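DNA topoisomerase 2-associated protein PAT1 (Saccharomyces cerevisiae, PDB 4OGP) activates mRNA decapping and represses translation, its C-terminal ARM-repeat domain probably helping to recruit decapping factors such as Dcp2 and Lsm1-7. Local coordinates at residues I83-S88 with I144-V149; L139-I144 with N191-K196; I164-A169 with A237-S242; Y231-L236 with Q302-F307. One frame throughout, in Å; residues are numbered along the deposited sequence.

Contact 1: residues I83-S88 with I144-V149; sequences IFNELS and IRNNNV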
loop_
_atom_site.group_PDB
_atom_site.type_symbol
_atom_site.label_atom_id
_atom_site.label_comp_id
_atom_site.label_asym_id
_atom_site.label_seq_id
_atom_site.Cartn_x
_atom_site.Cartn_y
_atom_site.Cartn_z
ATOM N N ILE A 83 -10.263 -9.666 -6.698
ATOM C CA ILE A 83 -10.023 -8.594 -5.747
ATOM C C ILE A 83 -9.700 -7.254 -6.417
ATOM O O ILE A 83 -10.320 -6.234 -6.106
ATOM C CB ILE A 83 -8.884 -8.964 -4.813
ATOM C CG1 ILE A 83 -9.326 -10.116 -3.903
ATOM C CG2 ILE A 83 -8.452 -7.749 -4.020
ATOM C CD1 ILE A 83 -8.211 -10.732 -3.062
ATOM N N PHE A 84 -8.719 -7.269 -7.319
ATOM C CA PHE A 84 -8.279 -6.060 -8.013
ATOM C C PHE A 84 -9.445 -5.368 -8.699
ATOM O O PHE A 84 -9.565 -4.148 -8.664
ATOM C CB PHE A 84 -7.194 -6.392 -9.032
ATOM C CG PHE A 84 -5.830 -6.524 -8.434
ATOM C CD1 PHE A 84 -4.704 -6.472 -9.229
ATOM C CD2 PHE A 84 -5.672 -6.697 -7.074
ATOM C CE1 PHE A 84 -3.445 -6.589 -8.672
ATOM C CE2 PHE A 84 -4.421 -6.817 -6.517
ATOM C CZ PHE A 84 -3.307 -6.766 -7.314
ATOM N N ASN A 85 -10.315 -6.180 -9.289
ATOM C CA ASN A 85 -11.557 -5.723 -9.888
ATOM C C ASN A 85 -12.404 -4.851 -8.978
ATOM O O ASN A 85 -13.019 -3.887 -9.427
ATOM C CB ASN A 85 -12.384 -6.931 -10.306
ATOM C CG ASN A 85 -12.338 -7.174 -11.787
ATOM O OD1 ASN A 85 -13.363 -7.097 -12.463
ATOM N ND2 ASN A 85 -11.148 -7.460 -12.312
ATOM N N GLU A 86 -12.431 -5.185 -7.696
ATOM C CA GLU A 86 -13.408 -4.597 -6.791
ATOM C C GLU A 86 -12.798 -3.676 -5.755
ATOM O O GLU A 86 -13.512 -3.172 -4.883
ATOM C CB GLU A 86 -14.166 -5.707 -6.072
ATOM C CG GLU A 86 -14.934 -6.614 -6.999
ATOM C CD GLU A 86 -16.213 -5.971 -7.473
ATOM O OE1 GLU A 86 -16.579 -4.912 -6.917
ATOM O OE2 GLU A 86 -16.849 -6.523 -8.396
ATOM N N LEU A 87 -11.488 -3.460 -5.866
ATOM C CA LEU A 87 -10.695 -2.798 -4.833
ATOM C C LEU A 87 -11.345 -1.571 -4.223
ATOM O O LEU A 87 -11.527 -1.497 -3.013
ATOM C CB LEU A 87 -9.311 -2.417 -5.372
ATOM C CG LEU A 87 -8.087 -3.110 -4.759
ATOM C CD1 LEU A 87 -7.004 -2.090 -4.466
ATOM C CD2 LEU A 87 -8.439 -3.877 -3.493
ATOM N N SER A 88 -11.712 -0.614 -5.067
ATOM C CA SER A 88 -12.214 0.672 -4.594
ATOM C C SER A 88 -13.624 0.597 -4.039
ATOM O O SER A 88 -14.163 1.608 -3.606
ATOM C CB SER A 88 -12.165 1.720 -5.711
ATOM O OG SER A 88 -12.818 1.239 -6.865
ATOM N N ILE A 144 -6.161 -0.443 -13.032
ATOM C CA ILE A 144 -6.393 0.859 -13.654
ATOM C C ILE A 144 -7.775 1.002 -14.285
ATOM O O ILE A 144 -8.446 2.022 -14.120
ATOM C CB ILE A 144 -5.347 1.147 -14.762
ATOM C CG1 ILE A 144 -3.937 1.199 -14.172
ATOM C CG2 ILE A 144 -5.686 2.448 -15.497
ATOM C CD1 ILE A 144 -2.828 1.096 -15.218
ATOM N N ARG A 145 -8.198 -0.012 -15.025
ATOM C CA ARG A 145 -9.420 0.121 -15.820
ATOM C C ARG A 145 -10.706 -0.036 -15.015
ATOM O O ARG A 145 -11.756 0.453 -15.415
ATOM C CB ARG A 145 -9.395 -0.848 -17.007
ATOM C CG ARG A 145 -9.054 -0.167 -18.335
ATOM C CD ARG A 145 -8.266 -1.074 -19.275
ATOM N NE ARG A 145 -8.749 -2.452 -19.268
ATOM C CZ ARG A 145 -8.342 -3.388 -20.121
ATOM N NH1 ARG A 145 -7.455 -3.087 -21.061
ATOM N NH2 ARG A 145 -8.826 -4.624 -20.040
ATOM N N ASN A 146 -10.627 -0.707 -13.870
ATOM C CA ASN A 146 -11.838 -1.001 -13.110
ATOM C C ASN A 146 -11.971 -0.252 -11.786
ATOM O O ASN A 146 -12.829 -0.569 -10.967
ATOM C CB ASN A 146 -11.952 -2.504 -12.882
ATOM C CG ASN A 146 -11.966 -3.275 -14.177
ATOM O OD1 ASN A 146 -12.951 -3.243 -14.910
ATOM N ND2 ASN A 146 -10.870 -3.964 -14.476
ATOM N N ASN A 147 -11.122 0.744 -11.581
ATOM C CA ASN A 147 -11.132 1.492 -10.336
ATOM C C ASN A 147 -10.872 2.960 -10.575
ATOM O O ASN A 147 -10.198 3.336 -11.531
ATOM C CB ASN A 147 -10.063 0.960 -9.370
ATOM C CG ASN A 147 -10.344 -0.452 -8.901
ATOM O OD1 ASN A 147 -11.167 -0.674 -8.017
ATOM N ND2 ASN A 147 -9.652 -1.416 -9.486
ATOM N N ASN A 148 -11.425 3.788 -9.701
ATOM C CA ASN A 148 -10.968 5.152 -9.570
ATOM C C ASN A 148 -9.569 5.085 -8.963
ATOM O O ASN A 148 -9.417 4.914 -7.740
ATOM C CB ASN A 148 -11.914 5.936 -8.664
ATOM C CG ASN A 148 -11.591 7.399 -8.630
ATOM O OD1 ASN A 148 -10.449 7.805 -8.865
ATOM N ND2 ASN A 148 -12.597 8.214 -8.347
ATOM N N VAL A 149 -8.553 5.196 -9.823
ATOM C CA VAL A 149 -7.173 5.041 -9.400
ATOM C C VAL A 149 -6.817 6.084 -8.350
ATOM O O VAL A 149 -6.183 5.765 -7.337
ATOM C CB VAL A 149 -6.186 5.120 -10.595
ATOM C CG1 VAL A 149 -4.751 5.134 -10.093
ATOM C CG2 VAL A 149 -6.394 3.947 -11.537
HETATM O O HOH W 1 -13.678 -1.551 -8.210
#
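Asn147, just beyond helix 133-145, reaches the C-terminal part of helix 73-86 and uses both ends of its carboxamide. As donor, ND2 is 2.9 Å from Phe84 O; the N-H...O angle of 165° and an acceptor lying in the amide plane mark a well-formed hydrogen bond. ND2 also bonds Leu143 O of the preceding helix. As acceptor, OD1 takes two hydrogen bonds from one residue. Ser88 N, 3.0 Å from Asn147 OD1, comes in tilted from the carbonyl plane, whereas Ser88 OG, 2.8 Å from the same OD1, lies in that plane on a lone pair. With chi1 at 53°, OG stands between the backbone N and the carbonyl carbon, so N and OG both reach OD1. A water sits 2.7 Å from both Asn85 O and Asn147 OD1, but competing acceptors make this bridge uncertain. Beside these bonds, the Asn85 and Asn146 amides lie side by side, their planes 24° apart, with Asn146 ND2 bound to Gln142 O. A leucine in place of Asn147 would probably leave Phe84 O and Ser88 N without these mates. Donor and acceptor together make the junction between the two helix ends directional, with the amide's rotation fixed.

Contact 2: residues L139-I144 with N191-K196; sequences LLLQLI and NEIYDK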
loop_
_atom_site.group_PDB
_atom_site.type_symbol
_atom_site.label_atom_id
_atom_site.label_comp_id
_atom_site.label_asym_id
_atom_site.label_seq_id
_atom_site.Cartn_x
_atom_site.Cartn_y
_atom_site.Cartn_z
ATOM N N LEU A 139 -2.456 -7.536 -14.148
ATOM C CA LEU A 139 -3.002 -7.140 -12.854
ATOM C C LEU A 139 -3.055 -5.621 -12.703
ATOM O O LEU A 139 -4.066 -5.070 -12.268
ATOM C CB LEU A 139 -2.227 -7.798 -11.706
ATOM C CG LEU A 139 -2.612 -9.264 -11.484
ATOM C CD1 LEU A 139 -1.905 -9.839 -10.287
ATOM C CD2 LEU A 139 -4.118 -9.409 -11.330
ATOM N N LEU A 140 -1.972 -4.948 -13.073
ATOM C CA LEU A 140 -1.959 -3.483 -13.089
ATOM C C LEU A 140 -3.082 -2.915 -13.950
ATOM O O LEU A 140 -3.773 -1.959 -13.567
ATOM C CB LEU A 140 -0.621 -2.978 -13.627
ATOM C CG LEU A 140 0.331 -2.258 -12.672
ATOM C CD1 LEU A 140 1.462 -1.626 -13.469
ATOM C CD2 LEU A 140 -0.393 -1.209 -11.841
ATOM N N LEU A 141 -3.253 -3.511 -15.124
ATOM C CA LEU A 141 -4.221 -3.039 -16.103
ATOM C C LEU A 141 -5.641 -3.240 -15.578
ATOM O O LEU A 141 -6.504 -2.382 -15.754
ATOM C CB LEU A 141 -4.007 -3.763 -17.441
ATOM C CG LEU A 141 -4.631 -3.179 -18.711
ATOM C CD1 LEU A 141 -4.460 -1.667 -18.764
ATOM C CD2 LEU A 141 -4.017 -3.825 -19.940
ATOM N N GLN A 142 -5.876 -4.371 -14.922
ATOM C CA GLN A 142 -7.162 -4.611 -14.274
ATOM C C GLN A 142 -7.411 -3.559 -13.206
ATOM O O GLN A 142 -8.519 -3.036 -13.084
ATOM C CB GLN A 142 -7.204 -5.997 -13.641
ATOM C CG GLN A 142 -7.983 -7.023 -14.433
ATOM C CD GLN A 142 -7.940 -8.386 -13.779
ATOM O OE1 GLN A 142 -7.211 -8.593 -12.812
ATOM N NE2 GLN A 142 -8.727 -9.325 -14.301
ATOM N N LEU A 143 -6.367 -3.245 -12.442
ATOM C CA LEU A 143 -6.459 -2.225 -11.404
ATOM C C LEU A 143 -6.870 -0.876 -11.992
ATOM O O LEU A 143 -7.821 -0.255 -11.526
ATOM C CB LEU A 143 -5.131 -2.097 -10.659
ATOM C CG LEU A 143 -5.201 -1.462 -9.274
ATOM C CD1 LEU A 143 -6.047 -2.325 -8.359
ATOM C CD2 LEU A 143 -3.819 -1.275 -8.696
ATOM N N ILE A 144 -6.161 -0.443 -13.032
ATOM C CA ILE A 144 -6.393 0.859 -13.654
ATOM C C ILE A 144 -7.775 1.002 -14.285
ATOM O O ILE A 144 -8.446 2.022 -14.120
ATOM C CB ILE A 144 -5.347 1.147 -14.762
ATOM C CG1 ILE A 144 -3.937 1.199 -14.172
ATOM C CG2 ILE A 144 -5.686 2.448 -15.497
ATOM C CD1 ILE A 144 -2.828 1.096 -15.218
ATOM N N ASN A 191 4.936 0.328 -21.301
ATOM C CA ASN A 191 4.786 1.743 -21.656
ATOM C C ASN A 191 3.332 2.215 -21.779
ATOM O O ASN A 191 2.975 3.266 -21.245
ATOM C CB ASN A 191 5.578 2.092 -22.922
ATOM C CG ASN A 191 6.923 2.704 -22.605
ATOM O OD1 ASN A 191 6.992 3.801 -22.043
ATOM N ND2 ASN A 191 8.003 2.007 -22.961
ATOM N N GLU A 192 2.497 1.442 -22.465
ATOM C CA GLU A 192 1.079 1.781 -22.587
ATOM C C GLU A 192 0.395 1.808 -21.229
ATOM O O GLU A 192 -0.371 2.711 -20.923
ATOM C CB GLU A 192 0.331 0.755 -23.439
ATOM C CG GLU A 192 0.926 0.425 -24.784
ATOM C CD GLU A 192 0.282 -0.824 -25.373
ATOM O OE1 GLU A 192 -0.922 -1.049 -25.110
ATOM O OE2 GLU A 192 0.978 -1.589 -26.076
ATOM N N ILE A 193 0.652 0.776 -20.432
ATOM C CA ILE A 193 0.034 0.643 -19.117
ATOM C C ILE A 193 0.488 1.750 -18.173
ATOM O O ILE A 193 -0.337 2.392 -17.526
ATOM C CB ILE A 193 0.299 -0.756 -18.507
ATOM C CG1 ILE A 193 -0.506 -1.812 -19.271
ATOM C CG2 ILE A 193 -0.059 -0.776 -17.028
ATOM C CD1 ILE A 193 -0.011 -3.217 -19.069
ATOM N N TYR A 194 1.795 1.984 -18.101
ATOM C CA TYR A 194 2.301 3.103 -17.308
ATOM C C TYR A 194 1.612 4.403 -17.711
ATOM O O TYR A 194 1.210 5.195 -16.859
ATOM C CB TYR A 194 3.815 3.271 -17.454
ATOM C CG TYR A 194 4.351 4.390 -16.593
ATOM C CD1 TYR A 194 4.819 4.138 -15.298
ATOM C CD2 TYR A 194 4.371 5.707 -17.058
ATOM C CE1 TYR A 194 5.292 5.164 -14.501
ATOM C CE2 TYR A 194 4.836 6.733 -16.272
ATOM C CZ TYR A 194 5.301 6.466 -14.996
ATOM O OH TYR A 194 5.781 7.500 -14.216
ATOM N N ASP A 195 1.495 4.622 -19.017
ATOM C CA ASP A 195 0.832 5.820 -19.529
ATOM C C ASP A 195 -0.610 5.911 -19.071
ATOM O O ASP A 195 -1.100 7.000 -18.783
ATOM C CB ASP A 195 0.882 5.880 -21.060
ATOM C CG ASP A 195 2.180 6.461 -21.574
ATOM O OD1 ASP A 195 2.803 7.256 -20.834
ATOM O OD2 ASP A 195 2.581 6.128 -22.714
ATOM N N LYS A 196 -1.292 4.772 -19.023
ATOM C CA LYS A 196 -2.678 4.770 -18.569
ATOM C C LYS A 196 -2.705 5.140 -17.097
ATOM O O LYS A 196 -3.469 6.001 -16.677
ATOM C CB LYS A 196 -3.338 3.402 -18.764
ATOM C CG LYS A 196 -3.622 3.003 -20.188
ATOM C CD LYS A 196 -4.534 1.780 -20.235
ATOM C CE LYS A 196 -4.694 1.239 -21.656
ATOM N NZ LYS A 196 -5.687 0.121 -21.708
#
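Ile193 faces Leu140, Leu141 and Ile144 where two neighbouring helices of the ARM-repeat-type array, 133-145 and 184-201, run side by side. The short axes are 10.1 Å apart at closest approach and their directions differ by 28°, so the two segments run roughly parallel; no hydrogen bond joins them. The tight part centres on Ile193, whose two branches take different partners. Its CG2, anti to the backbone N, meets Ile144 CD1 at 3.8 Å and Leu140 CD1 at 4.0 Å. Its CG1 turns instead to Leu141, whose side chain crosses it at about a right angle; Leu141 CD1 lies 4.0 Å from Ile193 CG1. An alanine at Ile193 would probably open a gap between these three side chains, leaving the methyls of Leu140 and Ile144 without their mate. Behind this layer, Leu140 also packs on Leu165 and Ile166 of helix 156-170, which carries the apolar surface deeper into the fold. The solvent side is looser and built from Lys196, an exposed residue. Its chain is extended beyond CG and passes obliquely by Leu141, while its CB lies 4.1 Å from Ile144 CG2, so the aliphatic portion borders the apolar patch. At the far end of that chain, Lys196 NZ stands 3.7 Å from Leu141 CD1, an ammonium group beside a methyl.

Contact 3: residues I164-A169 with A237-S242; sequences ILISRA and ASLALS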
loop_
_atom_site.group_PDB
_atom_site.type_symbol
_atom_site.label_atom_id
_atom_site.label_comp_id
_atom_site.label_asym_id
_atom_site.label_seq_id
_atom_site.Cartn_x
_atom_site.Cartn_y
_atom_site.Cartn_z
ATOM N N ILE A 164 4.050 -1.620 -5.194
ATOM C CA ILE A 164 4.479 -3.012 -5.294
ATOM C C ILE A 164 4.380 -3.510 -6.733
ATOM O O ILE A 164 5.315 -4.128 -7.248
ATOM C CB ILE A 164 3.682 -3.929 -4.346
ATOM C CG1 ILE A 164 4.426 -4.070 -3.018
ATOM C CG2 ILE A 164 3.485 -5.315 -4.950
ATOM C CD1 ILE A 164 3.514 -4.405 -1.873
ATOM N N LEU A 165 3.255 -3.217 -7.385
ATOM C CA LEU A 165 3.032 -3.665 -8.753
ATOM C C LEU A 165 4.036 -3.042 -9.707
ATOM O O LEU A 165 4.655 -3.751 -10.494
ATOM C CB LEU A 165 1.617 -3.357 -9.216
ATOM C CG LEU A 165 0.483 -4.209 -8.655
ATOM C CD1 LEU A 165 -0.852 -3.693 -9.184
ATOM C CD2 LEU A 165 0.673 -5.684 -8.994
ATOM N N ILE A 166 4.211 -1.727 -9.642
ATOM C CA ILE A 166 5.122 -1.091 -10.596
ATOM C C ILE A 166 6.587 -1.409 -10.290
ATOM O O ILE A 166 7.377 -1.615 -11.206
ATOM C CB ILE A 166 4.881 0.437 -10.797
ATOM C CG1 ILE A 166 5.129 1.235 -9.522
ATOM C CG2 ILE A 166 3.463 0.720 -11.344
ATOM C CD1 ILE A 166 4.880 2.732 -9.732
ATOM N N SER A 167 6.944 -1.489 -9.009
ATOM C CA SER A 167 8.321 -1.826 -8.652
ATOM C C SER A 167 8.653 -3.262 -9.050
ATOM O O SER A 167 9.789 -3.554 -9.402
ATOM C CB SER A 167 8.606 -1.592 -7.169
ATOM O OG SER A 167 8.335 -2.757 -6.411
ATOM N N ARG A 168 7.657 -4.144 -9.015
ATOM C CA ARG A 168 7.824 -5.517 -9.496
ATOM C C ARG A 168 7.928 -5.554 -11.018
ATOM O O ARG A 168 8.586 -6.418 -11.592
ATOM C CB ARG A 168 6.651 -6.390 -9.052
ATOM C CG ARG A 168 6.864 -7.869 -9.314
ATOM C CD ARG A 168 7.986 -8.402 -8.437
ATOM N NE ARG A 168 8.491 -9.700 -8.880
ATOM C CZ ARG A 168 9.540 -10.305 -8.329
ATOM N NH1 ARG A 168 10.174 -9.719 -7.322
ATOM N NH2 ARG A 168 9.957 -11.488 -8.778
ATOM N N ALA A 169 7.250 -4.618 -11.668
ATOM C CA ALA A 169 7.341 -4.479 -13.115
ATOM C C ALA A 169 8.745 -4.005 -13.498
ATOM O O ALA A 169 9.417 -4.623 -14.323
ATOM C CB ALA A 169 6.312 -3.502 -13.590
ATOM N N ALA A 237 8.874 7.884 -5.641
ATOM C CA ALA A 237 10.155 7.411 -6.163
ATOM C C ALA A 237 9.962 6.319 -7.213
ATOM O O ALA A 237 10.604 6.329 -8.267
ATOM C CB ALA A 237 11.063 6.912 -5.023
ATOM N N SER A 238 9.068 5.381 -6.933
ATOM C CA SER A 238 8.822 4.292 -7.870
ATOM C C SER A 238 8.030 4.753 -9.095
ATOM O O SER A 238 8.227 4.233 -10.189
ATOM C CB SER A 238 8.101 3.131 -7.185
ATOM O OG SER A 238 8.924 2.498 -6.212
ATOM N N LEU A 239 7.123 5.712 -8.911
ATOM C CA LEU A 239 6.387 6.269 -10.037
ATOM C C LEU A 239 7.383 6.992 -10.953
ATOM O O LEU A 239 7.360 6.836 -12.180
ATOM C CB LEU A 239 5.298 7.246 -9.556
ATOM C CG LEU A 239 4.334 7.743 -10.648
ATOM C CD1 LEU A 239 3.509 6.594 -11.177
ATOM C CD2 LEU A 239 3.416 8.853 -10.131
ATOM N N ALA A 240 8.274 7.760 -10.333
ATOM C CA ALA A 240 9.274 8.535 -11.056
ATOM C C ALA A 240 10.298 7.647 -11.763
ATOM O O ALA A 240 10.741 7.953 -12.870
ATOM C CB ALA A 240 9.970 9.479 -10.109
ATOM N N LEU A 241 10.676 6.544 -11.124
ATOM C CA LEU A 241 11.696 5.667 -11.686
ATOM C C LEU A 241 11.157 4.868 -12.867
ATOM O O LEU A 241 11.912 4.400 -13.708
ATOM C CB LEU A 241 12.245 4.730 -10.603
ATOM C CG LEU A 241 13.434 3.848 -10.982
ATOM C CD1 LEU A 241 14.380 3.715 -9.802
ATOM C CD2 LEU A 241 12.947 2.472 -11.436
ATOM N N SER A 242 9.841 4.729 -12.930
ATOM C CA SER A 242 9.200 3.875 -13.913
ATOM C C SER A 242 8.814 4.697 -15.150
ATOM O O SER A 242 8.382 4.160 -16.167
ATOM C CB SER A 242 7.948 3.251 -13.287
ATOM O OG SER A 242 8.057 1.848 -13.228
#
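Ser167 and Ser238 mark the nearest backbone approach, their CA atoms 6.2 Å apart. Around them, the axes of the helical segments 164-169 and 237-241 come within 9.5 Å and cross at 40°, consistent with the small serine side chains at the crossing. Ser167 CB and Ser238 OG are 4.2 Å apart, a loose touch; Ser238 OG receives a weak hydrogen bond from Gln234 NE2. The main projecting group is Ile166. With chi1 at 64°, CG1 stands between the backbone N and the carbonyl carbon, and CD1 extends across the interface. This methyl ends 3.7 Å from Ser238 O, resting against helix backbone, and also 4.3 Å from Leu239 CD1. Trp190 and Leu197 of helix 184-201 cover Ile166 as well. Ser242 OG is buried here without a hydrogen-bonding partner, and its distance of 4.1 Å from Ile166 O is too long to supply one. An isoleucine methyl set against a neighbouring helix backbone, between helices well separated in sequence, is consistent with the helical array of the ARM-repeat fold.

Contact 4: residues Y231-L236 with Q302-F307; sequences YIWQFL and QDLNLF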
loop_
_atom_site.group_PDB
_atom_site.type_symbol
_atom_site.label_atom_id
_atom_site.label_comp_id
_atom_site.label_asym_id
_atom_site.label_seq_id
_atom_site.Cartn_x
_atom_site.Cartn_y
_atom_site.Cartn_z
ATOM N N TYR A 231 5.850 5.762 2.981
ATOM C CA TYR A 231 5.117 5.062 1.929
ATOM C C TYR A 231 4.689 6.018 0.807
ATOM O O TYR A 231 4.535 5.609 -0.341
ATOM C CB TYR A 231 3.896 4.326 2.502
ATOM C CG TYR A 231 2.742 5.224 2.905
ATOM C CD1 TYR A 231 1.569 5.265 2.153
ATOM C CD2 TYR A 231 2.829 6.034 4.031
ATOM C CE1 TYR A 231 0.506 6.090 2.519
ATOM C CE2 TYR A 231 1.782 6.858 4.405
ATOM C CZ TYR A 231 0.621 6.883 3.652
ATOM O OH TYR A 231 -0.409 7.725 4.020
ATOM N N ILE A 232 4.486 7.285 1.143
ATOM C CA ILE A 232 4.100 8.265 0.126
ATOM C C ILE A 232 5.283 8.568 -0.778
ATOM O O ILE A 232 5.173 8.531 -1.995
ATOM C CB ILE A 232 3.591 9.575 0.744
ATOM C CG1 ILE A 232 2.351 9.310 1.618
ATOM C CG2 ILE A 232 3.289 10.591 -0.366
ATOM C CD1 ILE A 232 1.792 10.555 2.326
ATOM N N TRP A 233 6.432 8.846 -0.171
ATOM C CA TRP A 233 7.625 9.174 -0.949
ATOM C C TRP A 233 8.150 7.967 -1.715
ATOM O O TRP A 233 8.773 8.097 -2.770
ATOM C CB TRP A 233 8.695 9.759 -0.039
ATOM C CG TRP A 233 8.292 11.083 0.515
ATOM C CD1 TRP A 233 7.879 11.348 1.782
ATOM C CD2 TRP A 233 8.252 12.325 -0.190
ATOM N NE1 TRP A 233 7.592 12.677 1.919
ATOM C CE2 TRP A 233 7.809 13.305 0.720
ATOM C CE3 TRP A 233 8.543 12.706 -1.504
ATOM C CZ2 TRP A 233 7.642 14.641 0.361
ATOM C CZ3 TRP A 233 8.390 14.032 -1.860
ATOM C CH2 TRP A 233 7.939 14.986 -0.926
ATOM N N GLN A 234 7.896 6.786 -1.171
ATOM C CA GLN A 234 8.323 5.542 -1.803
ATOM C C GLN A 234 7.528 5.358 -3.092
ATOM O O GLN A 234 8.079 5.017 -4.146
ATOM C CB GLN A 234 8.094 4.363 -0.840
ATOM C CG GLN A 234 8.409 3.002 -1.437
ATOM C CD GLN A 234 9.825 2.925 -1.991
ATOM O OE1 GLN A 234 10.798 2.794 -1.237
ATOM N NE2 GLN A 234 9.948 3.011 -3.313
ATOM N N PHE A 235 6.225 5.590 -2.990
ATOM C CA PHE A 235 5.339 5.597 -4.147
ATOM C C PHE A 235 5.790 6.566 -5.245
ATOM O O PHE A 235 5.763 6.225 -6.422
ATOM C CB PHE A 235 3.900 5.945 -3.749
ATOM C CG PHE A 235 3.018 6.223 -4.927
ATOM C CD1 PHE A 235 2.532 5.182 -5.696
ATOM C CD2 PHE A 235 2.697 7.537 -5.291
ATOM C CE1 PHE A 235 1.727 5.438 -6.800
ATOM C CE2 PHE A 235 1.903 7.795 -6.380
ATOM C CZ PHE A 235 1.408 6.756 -7.141
ATOM N N LEU A 236 6.191 7.767 -4.843
ATOM C CA LEU A 236 6.628 8.790 -5.784
ATOM C C LEU A 236 7.935 8.382 -6.445
ATOM O O LEU A 236 8.090 8.512 -7.656
ATOM C CB LEU A 236 6.785 10.139 -5.080
ATOM C CG LEU A 236 5.481 10.865 -4.742
ATOM C CD1 LEU A 236 5.745 12.012 -3.765
ATOM C CD2 LEU A 236 4.758 11.363 -6.040
ATOM N N GLN A 302 15.779 11.440 4.682
ATOM C CA GLN A 302 15.952 10.149 4.027
ATOM C C GLN A 302 14.821 9.850 3.047
ATOM O O GLN A 302 15.055 9.408 1.924
ATOM C CB GLN A 302 16.094 9.030 5.077
ATOM C CG GLN A 302 17.482 9.032 5.713
ATOM C CD GLN A 302 17.567 8.230 6.992
ATOM O OE1 GLN A 302 16.933 7.182 7.131
ATOM N NE2 GLN A 302 18.349 8.728 7.948
ATOM N N ASP A 303 13.591 10.087 3.472
ATOM C CA ASP A 303 12.454 9.748 2.635
ATOM C C ASP A 303 12.310 10.729 1.473
ATOM O O ASP A 303 11.999 10.333 0.350
ATOM C CB ASP A 303 11.188 9.606 3.484
ATOM C CG ASP A 303 11.350 8.542 4.588
ATOM O OD1 ASP A 303 12.205 7.631 4.425
ATOM O OD2 ASP A 303 10.649 8.629 5.614
ATOM N N LEU A 304 12.599 11.998 1.727
ATOM C CA LEU A 304 12.615 12.987 0.651
ATOM C C LEU A 304 13.718 12.707 -0.388
ATOM O O LEU A 304 13.504 12.836 -1.603
ATOM C CB LEU A 304 12.773 14.398 1.223
ATOM C CG LEU A 304 13.057 15.499 0.189
ATOM C CD1 LEU A 304 11.889 15.654 -0.803
ATOM C CD2 LEU A 304 13.320 16.806 0.900
ATOM N N ASN A 305 14.896 12.315 0.090
ATOM C CA ASN A 305 16.001 12.006 -0.813
ATOM C C ASN A 305 15.823 10.715 -1.613
ATOM O O ASN A 305 16.343 10.591 -2.720
ATOM C CB ASN A 305 17.358 12.067 -0.077
ATOM C CG ASN A 305 17.872 13.486 0.031
ATOM O OD1 ASN A 305 17.690 14.295 -0.901
ATOM N ND2 ASN A 305 18.456 13.826 1.166
ATOM N N LEU A 306 15.076 9.759 -1.075
ATOM C CA LEU A 306 14.691 8.594 -1.870
ATOM C C LEU A 306 14.041 9.022 -3.199
ATOM O O LEU A 306 14.370 8.496 -4.265
ATOM C CB LEU A 306 13.743 7.702 -1.072
ATOM C CG LEU A 306 13.288 6.401 -1.727
ATOM C CD1 LEU A 306 14.417 5.367 -1.791
ATOM C CD2 LEU A 306 12.099 5.861 -0.953
ATOM N N PHE A 307 13.139 9.998 -3.129
ATOM C CA PHE A 307 12.448 10.492 -4.327
ATOM C C PHE A 307 13.344 11.385 -5.189
ATOM O O PHE A 307 13.484 11.150 -6.380
ATOM C CB PHE A 307 11.150 11.214 -3.947
ATOM C CG PHE A 307 10.552 12.011 -5.061
ATOM C CD1 PHE A 307 9.984 11.380 -6.157
ATOM C CD2 PHE A 307 10.551 13.396 -5.014
ATOM C CE1 PHE A 307 9.433 12.116 -7.185
ATOM C CE2 PHE A 307 9.997 14.133 -6.040
ATOM C CZ PHE A 307 9.444 13.496 -7.125
#
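Leu306 N donates a 3.0 Å hydrogen bond to Gln302 O, holding the helical turn from which Leu306 reaches Gln234; no hydrogen bond spans the two segments. Leu306 CD2 lies only 3.3 Å from Gln234 OE1, a close methyl-to-oxygen approach made possible by the bend of the glutamine chain at chi2. The rest of the interface is built around Trp233. Its CB presses on the backbone of the opposite helix, 3.4 Å from Asp303 O, while the Asp303 carboxylate is engaged by Lys299 in a salt bridge. Leu304 runs alongside the indole and lays CD1 over one face of the six-membered ring, 4.3 Å from its centroid, a CH-pi contact. Phe307 approaches the same ring obliquely, with centroids 5.9 Å apart and planes at 44°. Having CG anti to the backbone N, chi1 167°, directs the phenyl between Trp233 and Leu236, and its CD1 closes to 3.6 Å from Leu236 CB. Phe209 meets Trp233 edge-to-face, and Ile259 and Thr262 of helix 256-277 also pack on the indole. The axes of segments 231-236 and 302-307 lie 8.3 Å apart and only 11° from parallel, with aromatic and aliphatic surfaces between them, and cohesion between these segments probably rests on shape and dispersion rather than directed bonds.

The four contacts form a connected series through the helical array. Contacts 1 and 2 share Ile144 and helix 133-145, their centres 11 Å apart; there Arg145 NH1 and Lys196 NZ stand 3.7 Å from each other, like charges at the surface. Contact 2 passes to contact 3 through Tyr194 OH, probably hydrogen-bonded to Leu239 O at 2.7 Å. Contact 1 also touches contact 3 directly, Phe84 CE1 lying 3.9 Å from Leu165 CD1. Contacts 3 and 4 use successive parts of helix 230-241, and Ala237 packs on Leu306 and Phe307. The outer pair, contacts 1 and 4, do not touch, with centres 24 Å apart. An ethanediol, probably from crystallisation, lies about 4 Å from the Leu306 side chain.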